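Local coordinates for protein beta-agarase B (Zobellia galactanivorans, PDB 4ATF) that hydrolyses the beta-1,4-linkages of agarose at random with retention of anomeric configuration, giving mainly the tetramer, at residues K15-P20 with V296-I301; D57-A62 with T69-D74; L142-A147 with K162-S167; P175-Q180 with K232-T237. The protein carries 1 engineered substitution. All blocks are in the same frame, centred on the assembly; numbering follows the deposited sequence. Where two conformers were deposited one is given.

Contact 1 of 4, residues K15-P20 with V296-I301; sequences KDIPVP and VDWIRI. With NA (sodium ion), chain I.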
# COMPACT_ATOMS: atom_id res chain seq x y z
N LYS A 15 4.29 -8.88 18.64
CA LYS A 15 2.92 -8.74 19.18
C LYS A 15 2.88 -7.76 20.37
O LYS A 15 1.85 -7.12 20.61
CB LYS A 15 2.31 -10.09 19.62
CG LYS A 15 2.11 -11.12 18.52
CD LYS A 15 1.37 -12.33 19.04
CE LYS A 15 1.74 -13.55 18.22
NZ LYS A 15 0.84 -14.71 18.43
N ASP A 16 3.99 -7.64 21.09
CA ASP A 16 4.09 -6.82 22.28
C ASP A 16 4.47 -5.34 22.03
O ASP A 16 4.41 -4.56 22.94
CB ASP A 16 5.20 -7.39 23.17
CG ASP A 16 4.90 -8.79 23.69
OD1 ASP A 16 3.69 -9.18 23.67
OD2 ASP A 16 5.90 -9.48 24.14
N ILE A 17 4.92 -4.98 20.83
CA ILE A 17 5.35 -3.60 20.60
C ILE A 17 4.11 -2.74 20.88
O ILE A 17 3.04 -3.03 20.36
CB ILE A 17 5.85 -3.39 19.14
CG1 ILE A 17 7.12 -4.20 18.87
CG2 ILE A 17 6.17 -1.89 18.91
CD1 ILE A 17 7.54 -4.29 17.41
N PRO A 18 4.25 -1.65 21.67
CA PRO A 18 3.03 -0.88 21.91
C PRO A 18 2.35 -0.41 20.61
O PRO A 18 3.02 -0.04 19.62
CB PRO A 18 3.53 0.37 22.63
CG PRO A 18 4.82 -0.07 23.32
CD PRO A 18 5.42 -1.14 22.43
N VAL A 19 1.03 -0.39 20.63
CA VAL A 19 0.25 0.21 19.57
C VAL A 19 0.23 1.73 19.82
O VAL A 19 -0.13 2.16 20.94
CB VAL A 19 -1.19 -0.39 19.50
CG1 VAL A 19 -2.07 0.45 18.56
CG2 VAL A 19 -1.11 -1.84 18.93
N PRO A 20 0.63 2.55 18.80
CA PRO A 20 0.74 3.99 19.05
C PRO A 20 -0.60 4.75 19.05
O PRO A 20 -0.71 5.87 19.63
CB PRO A 20 1.66 4.48 17.89
CG PRO A 20 1.35 3.55 16.74
CD PRO A 20 1.15 2.19 17.44
N VAL A 296 8.72 -7.63 3.55
CA VAL A 296 7.81 -7.29 4.64
C VAL A 296 8.11 -8.26 5.76
O VAL A 296 7.95 -9.46 5.59
CB VAL A 296 6.30 -7.35 4.23
CG1 VAL A 296 5.38 -7.13 5.44
CG2 VAL A 296 6.01 -6.29 3.19
N ASP A 297 8.62 -7.77 6.89
CA ASP A 297 8.94 -8.63 8.04
C ASP A 297 7.62 -9.11 8.71
O ASP A 297 7.49 -10.30 9.05
CB ASP A 297 9.82 -7.83 9.04
CG ASP A 297 10.31 -8.66 10.23
OD1 ASP A 297 10.16 -9.90 10.21
OD2 ASP A 297 10.84 -8.07 11.20
N TRP A 298 6.65 -8.21 8.87
CA TRP A 298 5.34 -8.60 9.44
C TRP A 298 4.27 -7.56 9.20
O TRP A 298 4.56 -6.41 8.84
CB TRP A 298 5.44 -8.95 10.97
CG TRP A 298 6.27 -7.98 11.89
CD1 TRP A 298 7.53 -8.22 12.49
CD2 TRP A 298 5.85 -6.68 12.37
NE1 TRP A 298 7.88 -7.12 13.31
CE2 TRP A 298 6.88 -6.18 13.24
CE3 TRP A 298 4.71 -5.90 12.13
CZ2 TRP A 298 6.77 -4.92 13.89
CZ3 TRP A 298 4.61 -4.64 12.75
CH2 TRP A 298 5.64 -4.17 13.62
N ILE A 299 3.03 -7.98 9.39
CA ILE A 299 1.90 -7.10 9.34
C ILE A 299 0.99 -7.49 10.50
O ILE A 299 0.64 -8.69 10.67
CB ILE A 299 1.20 -7.10 7.94
CG1 ILE A 299 0.05 -6.03 7.93
CG2 ILE A 299 0.74 -8.51 7.57
CD1 ILE A 299 -0.44 -5.73 6.50
N ARG A 300 0.70 -6.51 11.37
CA ARG A 300 -0.03 -6.81 12.58
C ARG A 300 -1.29 -5.94 12.57
O ARG A 300 -1.27 -4.79 12.08
CB ARG A 300 0.86 -6.60 13.82
CG ARG A 300 1.26 -5.10 14.12
CD ARG A 300 2.39 -5.15 15.22
NE ARG A 300 2.72 -3.77 15.63
CZ ARG A 300 2.68 -3.33 16.90
NH1 ARG A 300 2.40 -4.15 17.94
NH2 ARG A 300 2.99 -2.05 17.17
N ILE A 301 -2.37 -6.50 13.09
CA ILE A 301 -3.70 -5.95 12.99
C ILE A 301 -4.35 -6.04 14.40
O ILE A 301 -4.33 -7.11 15.02
CB ILE A 301 -4.56 -6.79 12.01
CG1 ILE A 301 -3.98 -6.70 10.57
CG2 ILE A 301 -6.02 -6.34 12.11
CD1 ILE A 301 -4.07 -8.03 9.71
NA NA I . 8.96 -11.92 9.88
O HOH W 1 9.48 -12.24 12.19
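Trp298 and Arg300, on strand 293-306, reach out to Ile17 and Pro18 of the N-terminal tail. Going along the strand, Asp297 comes first and faces a sodium ion, which it holds through both its backbone O (2.3 Å) and its OD1 (2.4 Å). Asp297 and Trp298 lie together opposite Arg116 in a classic beta bulge. The indole of Trp298 meets the tail next: its CZ2 receives CD1 of Ile17 at 3.7 Å, an oblique apolar touch. Arg300 does most of the work. Its CG stands between the backbone N and carbonyl carbon (chi1 68°) and the chain then runs out straight, carrying the guanidinium to the tail backbone. NH1 gives Ile17 O a bond of 2.7 Å close to the guanidinium plane, and NH2 reaches Pro18 O at 3.2 Å, coming from above that carbonyl's plane. A weak bond from NH2 to Ile17 O adds to the grip, while CB of Ile17 lies over one guanidinium face. Strand 111-118 pairs with this strand and supplies Glu114, which bridges Arg300 NE; Arg200 of strand 199-207 packs against Ile17, Trp298 and Arg300, and strand 255-262 covers the opposite, apolar side through Ile299 and Ile301.

Contact 2 of 4, residues D57-A62 with T69-D74; sequences DFYHNA and TEWKRD. With AAL (3,6-anhydro-alpha-L-galactopyranose), chain E; GAL (beta-D-galactopyranose), chain B; AAL (3,6-anhydro-alpha-L-galactopyranose), chain C.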
# COMPACT_ATOMS: atom_id res chain seq x y z
N ASP A 57 -2.18 -15.37 -3.65
CA ASP A 57 -0.97 -14.71 -4.23
C ASP A 57 -1.30 -14.00 -5.54
O ASP A 57 -0.52 -14.03 -6.52
CB ASP A 57 0.25 -15.66 -4.36
CG ASP A 57 -0.06 -16.99 -5.13
OD1 ASP A 57 -1.27 -17.27 -5.48
OD2 ASP A 57 0.92 -17.78 -5.39
N PHE A 58 -2.43 -13.27 -5.54
CA PHE A 58 -2.76 -12.42 -6.69
C PHE A 58 -3.52 -11.20 -6.21
O PHE A 58 -3.85 -11.11 -5.02
CB PHE A 58 -3.56 -13.18 -7.78
CG PHE A 58 -3.38 -12.57 -9.18
CD1 PHE A 58 -2.18 -12.71 -9.85
CD2 PHE A 58 -4.40 -11.80 -9.78
CE1 PHE A 58 -1.93 -12.14 -11.14
CE2 PHE A 58 -4.18 -11.19 -11.06
CZ PHE A 58 -2.93 -11.36 -11.74
N TYR A 59 -3.77 -10.27 -7.12
CA TYR A 59 -4.73 -9.18 -6.90
C TYR A 59 -6.16 -9.73 -6.71
O TYR A 59 -6.38 -10.90 -6.92
CB TYR A 59 -4.64 -8.22 -8.08
CG TYR A 59 -5.53 -6.99 -8.01
CD1 TYR A 59 -5.27 -5.94 -7.08
CD2 TYR A 59 -6.56 -6.81 -8.97
CE1 TYR A 59 -6.10 -4.73 -7.07
CE2 TYR A 59 -7.39 -5.63 -8.94
CZ TYR A 59 -7.14 -4.62 -8.00
OH TYR A 59 -7.95 -3.49 -8.00
N HIS A 60 -7.12 -8.91 -6.28
CA HIS A 60 -8.40 -9.50 -5.87
C HIS A 60 -9.36 -9.77 -7.03
O HIS A 60 -10.45 -10.23 -6.81
CB HIS A 60 -9.04 -8.80 -4.67
CG HIS A 60 -9.64 -7.44 -4.96
ND1 HIS A 60 -10.32 -6.72 -3.99
CD2 HIS A 60 -9.64 -6.67 -6.08
CE1 HIS A 60 -10.74 -5.57 -4.51
NE2 HIS A 60 -10.34 -5.51 -5.77
N ASN A 61 -8.94 -9.48 -8.27
CA ASN A 61 -9.67 -9.96 -9.44
C ASN A 61 -8.62 -10.18 -10.50
O ASN A 61 -7.44 -10.06 -10.20
CB ASN A 61 -10.75 -8.94 -9.91
CG ASN A 61 -10.18 -7.56 -10.23
OD1 ASN A 61 -9.23 -7.43 -10.99
ND2 ASN A 61 -10.79 -6.50 -9.65
N ALA A 62 -9.02 -10.48 -11.73
CA ALA A 62 -8.03 -10.88 -12.77
C ALA A 62 -7.22 -9.75 -13.33
O ALA A 62 -6.27 -10.00 -14.09
CB ALA A 62 -8.74 -11.64 -13.94
N THR A 69 2.94 -2.79 -15.30
CA THR A 69 2.80 -3.93 -14.34
C THR A 69 2.11 -5.16 -14.97
O THR A 69 1.07 -5.02 -15.65
CB THR A 69 2.00 -3.57 -13.09
OG1 THR A 69 2.51 -2.35 -12.52
CG2 THR A 69 2.11 -4.69 -12.07
N GLU A 70 2.70 -6.37 -14.78
CA GLU A 70 1.91 -7.58 -15.09
C GLU A 70 2.09 -8.52 -13.90
O GLU A 70 3.15 -9.18 -13.78
CB GLU A 70 2.37 -8.19 -16.43
CG GLU A 70 1.60 -9.54 -16.67
CD GLU A 70 1.99 -10.20 -18.01
OE1 GLU A 70 1.43 -9.77 -19.05
OE2 GLU A 70 2.84 -11.14 -18.02
N TRP A 71 1.14 -8.49 -12.96
CA TRP A 71 1.32 -9.28 -11.76
C TRP A 71 1.36 -10.77 -12.08
O TRP A 71 0.66 -11.25 -12.97
CB TRP A 71 0.20 -9.04 -10.75
CG TRP A 71 0.33 -7.64 -10.09
CD1 TRP A 71 1.47 -7.05 -9.56
CD2 TRP A 71 -0.73 -6.73 -9.86
NE1 TRP A 71 1.17 -5.81 -9.02
CE2 TRP A 71 -0.18 -5.58 -9.22
CE3 TRP A 71 -2.11 -6.76 -10.14
CZ2 TRP A 71 -0.99 -4.46 -8.83
CZ3 TRP A 71 -2.91 -5.64 -9.75
CH2 TRP A 71 -2.33 -4.52 -9.12
N LYS A 72 2.12 -11.52 -11.27
CA LYS A 72 2.27 -13.00 -11.39
C LYS A 72 2.26 -13.65 -10.02
O LYS A 72 2.86 -13.12 -9.05
CB LYS A 72 3.62 -13.30 -12.10
CG LYS A 72 3.62 -12.97 -13.61
CD LYS A 72 2.69 -13.98 -14.42
CE LYS A 72 2.79 -13.65 -15.89
NZ LYS A 72 1.94 -14.50 -16.76
N ARG A 73 1.58 -14.79 -9.92
CA ARG A 73 1.55 -15.58 -8.66
C ARG A 73 2.97 -15.95 -8.23
O ARG A 73 3.26 -15.91 -7.06
CB ARG A 73 0.70 -16.86 -8.80
CG ARG A 73 -0.79 -16.51 -8.89
CD ARG A 73 -1.64 -17.73 -9.08
NE ARG A 73 -3.07 -17.38 -9.30
CZ ARG A 73 -3.91 -17.00 -8.36
NH1 ARG A 73 -3.52 -16.89 -7.09
NH2 ARG A 73 -5.19 -16.72 -8.70
N ASP A 74 3.83 -16.28 -9.18
CA ASP A 74 5.16 -16.75 -8.85
C ASP A 74 6.25 -15.63 -8.72
O ASP A 74 7.46 -15.92 -8.72
CB ASP A 74 5.57 -17.82 -9.87
CG ASP A 74 5.85 -17.25 -11.28
OD1 ASP A 74 5.67 -16.03 -11.53
OD2 ASP A 74 6.26 -18.05 -12.14
C1 AAL E . -11.43 -5.22 -12.94
C2 AAL E . -12.76 -5.91 -12.48
C3 AAL E . -12.98 -7.17 -13.34
C4 AAL E . -13.00 -6.82 -14.79
C5 AAL E . -11.56 -6.46 -15.06
C6 AAL E . -10.96 -7.76 -14.48
O2 AAL E . -13.90 -5.06 -12.65
O3 AAL E . -11.78 -7.98 -13.29
O4 AAL E . -13.53 -7.74 -15.69
O5 AAL E . -11.22 -5.21 -14.41
C1 GAL B . -8.81 -1.60 -11.03
C2 GAL B . -10.03 -2.55 -11.01
C3 GAL B . -10.13 -3.32 -12.35
C4 GAL B . -10.07 -2.35 -13.55
C5 GAL B . -8.85 -1.40 -13.42
C6 GAL B . -8.91 -0.52 -14.65
O2 GAL B . -10.03 -3.45 -9.88
O3 GAL B . -11.39 -3.94 -12.37
O4 GAL B . -11.18 -1.48 -13.46
O5 GAL B . -8.90 -0.68 -12.15
O6 GAL B . -7.70 0.14 -14.52
C1 AAL C . -6.25 1.90 -7.90
C2 AAL C . -6.75 2.28 -9.33
C3 AAL C . -8.04 1.44 -9.63
C4 AAL C . -7.92 -0.03 -9.47
C5 AAL C . -7.59 -0.15 -8.00
C6 AAL C . -8.77 0.69 -7.44
O2 AAL C . -5.74 1.98 -10.28
O3 AAL C . -9.01 1.65 -8.53
O4 AAL C . -8.98 -0.86 -9.83
O5 AAL C . -6.32 0.43 -7.62
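A salt bridge between Asp57 and Arg73 and the Tyr59–Trp71 ring pair, with the Phe58 edge set against the Trp71 backbone, join the loop after strand 55-56 to strand 69-71 and the turn beyond it, beside the substrate cleft. NH1 of Arg73 meets Asp57 OD1 at 2.8 Å, in the guanidinium plane and nearly head-on to the C-O bond, although the carboxylate and guanidinium planes are turned 51° apart. Each acid oxygen is used, since OD2 bridges Lys47, and NH1 of Arg73 is shared with Asp56. CB of Phe58 lies over one face of the same guanidinium. Farther along, the Phe58 ring turns its edge to Trp71 O, with CE1 3.3 Å from it and also touching Trp71 CB.

In the GH16 beta-sandwich the concave sheet bears the glycan, and here Tyr59 and Asn61, from the loop, line the glycan site beside that sheet. CG of Tyr59 is set trans to the backbone N (chi1 -178°), which sends the phenol out to the sugar. Its OH donates to O2 of the galactose at 2.8 Å, and Asn61 ND2 gives the same O2 a nearly straight bond of 3.2 Å. Asp135 also bonds this galactose. CZ3 of Trp71 sits over one face of the Tyr59 ring, 3.4 Å from Tyr59 CG, with the planes inclined at 31°. The indole is fixed in turn by NE1 bonding to Thr261 O, and Thr69 CG2 lies on one of its faces.

Contact 3 of 4, residues L142-A147 with K162-S167; sequences LDAYGA and KKVHIS. Engineered in segment 142-147: Asp143 (natural residue Glu).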
# COMPACT_ATOMS: atom_id res chain seq x y z
N LEU A 142 1.29 2.16 3.12
CA LEU A 142 2.66 2.50 2.65
C LEU A 142 2.55 2.65 1.11
O LEU A 142 2.00 1.76 0.43
CB LEU A 142 3.65 1.36 2.92
CG LEU A 142 5.07 1.45 2.30
CD1 LEU A 142 5.83 2.73 2.74
CD2 LEU A 142 5.93 0.14 2.70
N ASP A 143 3.07 3.73 0.56
CA ASP A 143 3.12 3.86 -0.90
C ASP A 143 4.38 4.70 -1.14
O ASP A 143 4.43 5.92 -0.81
CB ASP A 143 1.83 4.52 -1.46
CG ASP A 143 1.98 4.96 -2.96
OD1 ASP A 143 2.57 4.32 -3.83
OD2 ASP A 143 1.44 5.99 -3.33
N ALA A 144 5.46 4.06 -1.59
CA ALA A 144 6.78 4.75 -1.66
C ALA A 144 7.56 4.29 -2.86
O ALA A 144 7.50 3.11 -3.21
CB ALA A 144 7.63 4.46 -0.31
N TYR A 145 8.33 5.21 -3.44
CA TYR A 145 9.18 5.00 -4.62
C TYR A 145 10.59 5.18 -4.08
O TYR A 145 11.09 6.30 -3.97
CB TYR A 145 8.84 6.05 -5.73
CG TYR A 145 7.35 6.04 -6.03
CD1 TYR A 145 6.47 6.82 -5.28
CD2 TYR A 145 6.78 5.18 -7.01
CE1 TYR A 145 5.09 6.81 -5.50
CE2 TYR A 145 5.35 5.19 -7.24
CZ TYR A 145 4.54 6.00 -6.48
OH TYR A 145 3.14 6.02 -6.63
N GLY A 146 11.27 4.09 -3.69
CA GLY A 146 12.49 4.25 -2.89
C GLY A 146 13.85 4.53 -3.53
O GLY A 146 14.81 4.79 -2.79
N ALA A 147 13.97 4.46 -4.87
CA ALA A 147 15.32 4.46 -5.51
C ALA A 147 16.19 5.67 -5.13
O ALA A 147 15.68 6.82 -5.10
CB ALA A 147 15.22 4.41 -7.05
N LYS A 162 13.19 10.03 -0.26
CA LYS A 162 13.00 10.59 1.09
C LYS A 162 11.51 10.79 1.42
O LYS A 162 11.19 11.36 2.43
CB LYS A 162 13.80 11.86 1.28
CG LYS A 162 15.36 11.58 1.19
CD LYS A 162 16.16 12.89 1.29
CE LYS A 162 17.62 12.52 1.41
NZ LYS A 162 18.50 13.67 1.18
N LYS A 163 10.59 10.34 0.57
CA LYS A 163 9.10 10.62 0.78
C LYS A 163 8.30 9.33 0.88
O LYS A 163 8.58 8.36 0.18
CB LYS A 163 8.47 11.45 -0.37
CG LYS A 163 8.98 12.93 -0.45
CD LYS A 163 8.25 13.68 -1.56
CE LYS A 163 8.67 15.15 -1.59
NZ LYS A 163 10.17 15.36 -1.64
N VAL A 164 7.33 9.28 1.80
CA VAL A 164 6.32 8.21 1.69
C VAL A 164 4.95 8.85 1.51
O VAL A 164 4.65 9.85 2.17
CB VAL A 164 6.32 7.22 2.86
CG1 VAL A 164 7.61 6.46 2.93
CG2 VAL A 164 5.95 7.89 4.19
N HIS A 165 4.16 8.30 0.58
CA HIS A 165 2.88 8.87 0.23
C HIS A 165 1.83 8.25 1.14
O HIS A 165 1.70 7.06 1.16
CB HIS A 165 2.58 8.53 -1.19
CG HIS A 165 1.35 9.21 -1.71
ND1 HIS A 165 0.45 8.58 -2.53
CD2 HIS A 165 0.87 10.46 -1.49
CE1 HIS A 165 -0.53 9.42 -2.81
NE2 HIS A 165 -0.29 10.57 -2.20
N ILE A 166 1.16 9.05 1.94
CA ILE A 166 0.18 8.52 2.88
C ILE A 166 -1.17 9.08 2.53
O ILE A 166 -1.44 10.22 2.84
CB ILE A 166 0.58 8.78 4.40
CG1 ILE A 166 1.23 10.17 4.57
CG2 ILE A 166 1.59 7.67 4.86
CD1 ILE A 166 1.49 10.54 6.06
N SER A 167 -2.05 8.27 1.98
CA SER A 167 -3.26 8.84 1.38
C SER A 167 -4.42 7.83 1.43
O SER A 167 -4.32 6.77 2.07
CB SER A 167 -2.90 9.24 -0.08
OG SER A 167 -3.86 10.16 -0.61
O HOH W 2 3.11 5.63 2.56
O HOH W 3 8.30 8.04 -2.60
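Adjoining antiparallel strands of the substrate-binding sheet, 137-145 and 164-172, meet here in the active site of the GH16 jelly roll. Asp143 is engineered; the natural residue is a glutamate, which by similarity is the proton donor. In this mutant the aspartate and His165 lie alongside each other and point the same way. ND1 of His165 donates to the anti lone pair of Asp143 OD2 at 2.9 Å, and that oxygen lies in the imidazole plane, while carboxylate and ring stand 66° apart. Both side chains have CG opposite the backbone N (chi1 167° for Asp143, -173° for His165), which sends them out of the strands together. The backbones join beneath them, His165 N to Asp143 O at 2.8 Å. Trp187 stacks on the imidazole. Replacing His165 by alanine would probably leave OD2 without its donor, the carboxylate freer to turn, and Trp187 without a stacking partner. Away from the sugar, CG1 of Val164 packs on Ala144 CB at 3.8 Å and more loosely on Leu142 CD1. Beyond His165 N the strands part and a water fills the place of the next direct bond, accepting from Tyr145 N at 3.0 Å and donating to Lys163 O at 2.8 Å.

Contact 4 of 4, residues P175-Q180 with K232-T237; sequences PFQDYQ and KHFTNT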
# COMPACT_ATOMS: atom_id res chain seq x y z
N PRO A 175 -18.58 6.34 -15.33
CA PRO A 175 -17.18 6.50 -15.80
C PRO A 175 -16.17 6.76 -14.69
O PRO A 175 -16.50 7.36 -13.67
CB PRO A 175 -17.24 7.74 -16.69
CG PRO A 175 -18.40 8.52 -16.22
CD PRO A 175 -19.44 7.46 -15.78
N PHE A 176 -14.94 6.31 -14.93
CA PHE A 176 -13.96 6.23 -13.87
C PHE A 176 -13.52 7.62 -13.39
O PHE A 176 -13.09 8.44 -14.21
CB PHE A 176 -12.72 5.53 -14.39
CG PHE A 176 -11.65 5.46 -13.39
CD1 PHE A 176 -11.74 4.50 -12.34
CD2 PHE A 176 -10.56 6.36 -13.43
CE1 PHE A 176 -10.74 4.41 -11.38
CE2 PHE A 176 -9.54 6.30 -12.46
CZ PHE A 176 -9.61 5.34 -11.43
N GLN A 177 -13.56 7.86 -12.07
CA GLN A 177 -13.09 9.12 -11.53
C GLN A 177 -12.44 8.79 -10.20
O GLN A 177 -12.91 7.89 -9.50
CB GLN A 177 -14.28 10.05 -11.25
CG GLN A 177 -14.96 10.70 -12.47
CD GLN A 177 -15.85 11.85 -12.01
OE1 GLN A 177 -17.02 11.68 -11.77
NE2 GLN A 177 -15.23 13.04 -11.80
N ASP A 178 -11.40 9.55 -9.82
CA ASP A 178 -10.57 9.20 -8.66
C ASP A 178 -10.36 10.46 -7.86
O ASP A 178 -9.86 11.46 -8.41
CB ASP A 178 -9.23 8.68 -9.23
CG ASP A 178 -8.19 8.42 -8.19
OD1 ASP A 178 -8.43 8.55 -6.96
OD2 ASP A 178 -7.08 8.08 -8.62
N TYR A 179 -10.75 10.45 -6.57
CA TYR A 179 -10.34 11.52 -5.64
C TYR A 179 -9.33 11.04 -4.59
O TYR A 179 -9.52 9.97 -3.98
CB TYR A 179 -11.59 12.02 -4.87
CG TYR A 179 -11.16 12.92 -3.70
CD1 TYR A 179 -10.80 14.29 -3.92
CD2 TYR A 179 -11.01 12.36 -2.38
CE1 TYR A 179 -10.35 15.13 -2.84
CE2 TYR A 179 -10.57 13.18 -1.29
CZ TYR A 179 -10.26 14.56 -1.52
OH TYR A 179 -9.83 15.31 -0.43
N GLN A 180 -8.26 11.81 -4.33
CA GLN A 180 -7.45 11.63 -3.10
C GLN A 180 -7.07 13.05 -2.61
O GLN A 180 -7.05 14.01 -3.43
CB GLN A 180 -6.16 10.77 -3.38
CG GLN A 180 -5.20 11.44 -4.42
CD GLN A 180 -3.81 10.81 -4.47
OE1 GLN A 180 -3.16 10.78 -5.53
NE2 GLN A 180 -3.33 10.33 -3.33
N LYS A 232 -16.08 15.74 -2.84
CA LYS A 232 -16.82 15.69 -4.11
C LYS A 232 -18.05 14.76 -4.03
O LYS A 232 -18.67 14.49 -5.06
CB LYS A 232 -15.89 15.20 -5.24
CG LYS A 232 -14.72 16.08 -5.49
CD LYS A 232 -13.92 15.59 -6.77
CE LYS A 232 -12.77 16.43 -7.08
NZ LYS A 232 -12.14 16.11 -8.43
N HIS A 233 -18.34 14.23 -2.84
CA HIS A 233 -19.51 13.34 -2.60
C HIS A 233 -19.44 12.10 -3.53
O HIS A 233 -20.48 11.61 -4.02
CB HIS A 233 -20.88 14.06 -2.76
CG HIS A 233 -21.13 15.19 -1.80
ND1 HIS A 233 -22.36 15.41 -1.23
CD2 HIS A 233 -20.32 16.18 -1.32
CE1 HIS A 233 -22.32 16.49 -0.47
NE2 HIS A 233 -21.08 16.97 -0.50
N PHE A 234 -18.24 11.56 -3.75
CA PHE A 234 -18.16 10.30 -4.57
C PHE A 234 -18.76 9.14 -3.78
O PHE A 234 -19.09 8.10 -4.35
CB PHE A 234 -16.73 9.91 -4.91
CG PHE A 234 -16.13 10.70 -6.02
CD1 PHE A 234 -16.85 11.80 -6.64
CD2 PHE A 234 -14.87 10.36 -6.51
CE1 PHE A 234 -16.25 12.53 -7.72
CE2 PHE A 234 -14.28 11.10 -7.63
CZ PHE A 234 -14.94 12.16 -8.19
N THR A 235 -18.87 9.31 -2.46
CA THR A 235 -19.47 8.26 -1.65
C THR A 235 -20.97 8.38 -1.40
O THR A 235 -21.51 7.65 -0.56
CB THR A 235 -18.70 8.02 -0.30
OG1 THR A 235 -18.92 9.10 0.63
CG2 THR A 235 -17.16 7.77 -0.56
N ASN A 236 -21.66 9.30 -2.09
CA ASN A 236 -23.13 9.40 -1.94
C ASN A 236 -23.72 7.98 -2.27
O ASN A 236 -23.28 7.34 -3.29
CB ASN A 236 -23.76 10.36 -2.99
CG ASN A 236 -23.84 11.80 -2.51
OD1 ASN A 236 -23.65 12.09 -1.34
ND2 ASN A 236 -24.23 12.70 -3.41
N THR A 237 -24.70 7.52 -1.50
CA THR A 237 -25.40 6.29 -1.88
C THR A 237 -26.35 6.56 -3.10
O THR A 237 -26.59 5.68 -3.91
CB THR A 237 -26.19 5.67 -0.70
OG1 THR A 237 -27.13 6.62 -0.24
CG2 THR A 237 -25.32 5.35 0.53
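The Phe234 ring presents its rim to strand 177-179, with the backbone N of Asp178 near the ring plane, 3.9 Å from CE2. Tyr179 N approaches the same CE2 obliquely at 3.7 Å. The Gln177 amide also comes in obliquely, NE2 lying 3.7 Å from CZ, with its plane inclined 57° to the phenyl ring. The second aromatic ring, that of Tyr179, has Lys232 CE at a slant, 4.3 Å from CD1.

No hydrogen bond crosses this contact, and the join is made by van der Waals packing. CE2 of Phe234 lies between the CB atoms of Gln177 and Tyr179, two residues apart on the strand and turned to the same side, with CZ beside Gln177 and CD2 beside Tyr179: CE2 is 3.8 Å from Gln177 CB and 4.0 Å from Tyr179 CB. The ring reaches this slot because CG is set opposite the carbonyl carbon (chi1 -78°). Phe234 belongs to a type I turn from His233 to Asn236, closed by Asn236 N to His233 O, and its own N is bonded to Asp230. A serine at Phe234 would probably open a gap beside Gln177 and Tyr179 and leave the turn less firmly seated on the strand.

On the other side of the strand Asp178, a substrate-binding residue, is held by His169. Strand 177-179 pairs with strand 164-172, whose Ile172 also touches Phe234 and Gln177, while Tyr179 OH bonds to Ile228 O at the helix 226-229, from which the loop of Phe234 follows.

In the fold
Contact 3 is the most deeply buried of the four, contacts 1 and 2 are partly buried, and contact 4 lies at the surface. Contacts 2, 3 and 4 all line or adjoin the glycan cleft, whereas contact 1 fastens the chain's beginning to its last long strand, next to the sodium site, and the other three are nested between its ends. Contacts 3 and 4 lie on neighbouring strands, 164-172 and 177-179, and touch through Ser167 and Gln180. Their chemistry differs accordingly: arginine gripping backbone carbonyls in contact 1, a salt bridge beside aromatics in contact 2, a histidine-carboxylate bond with water in contact 3, and packing without hydrogen bonds in contact 4.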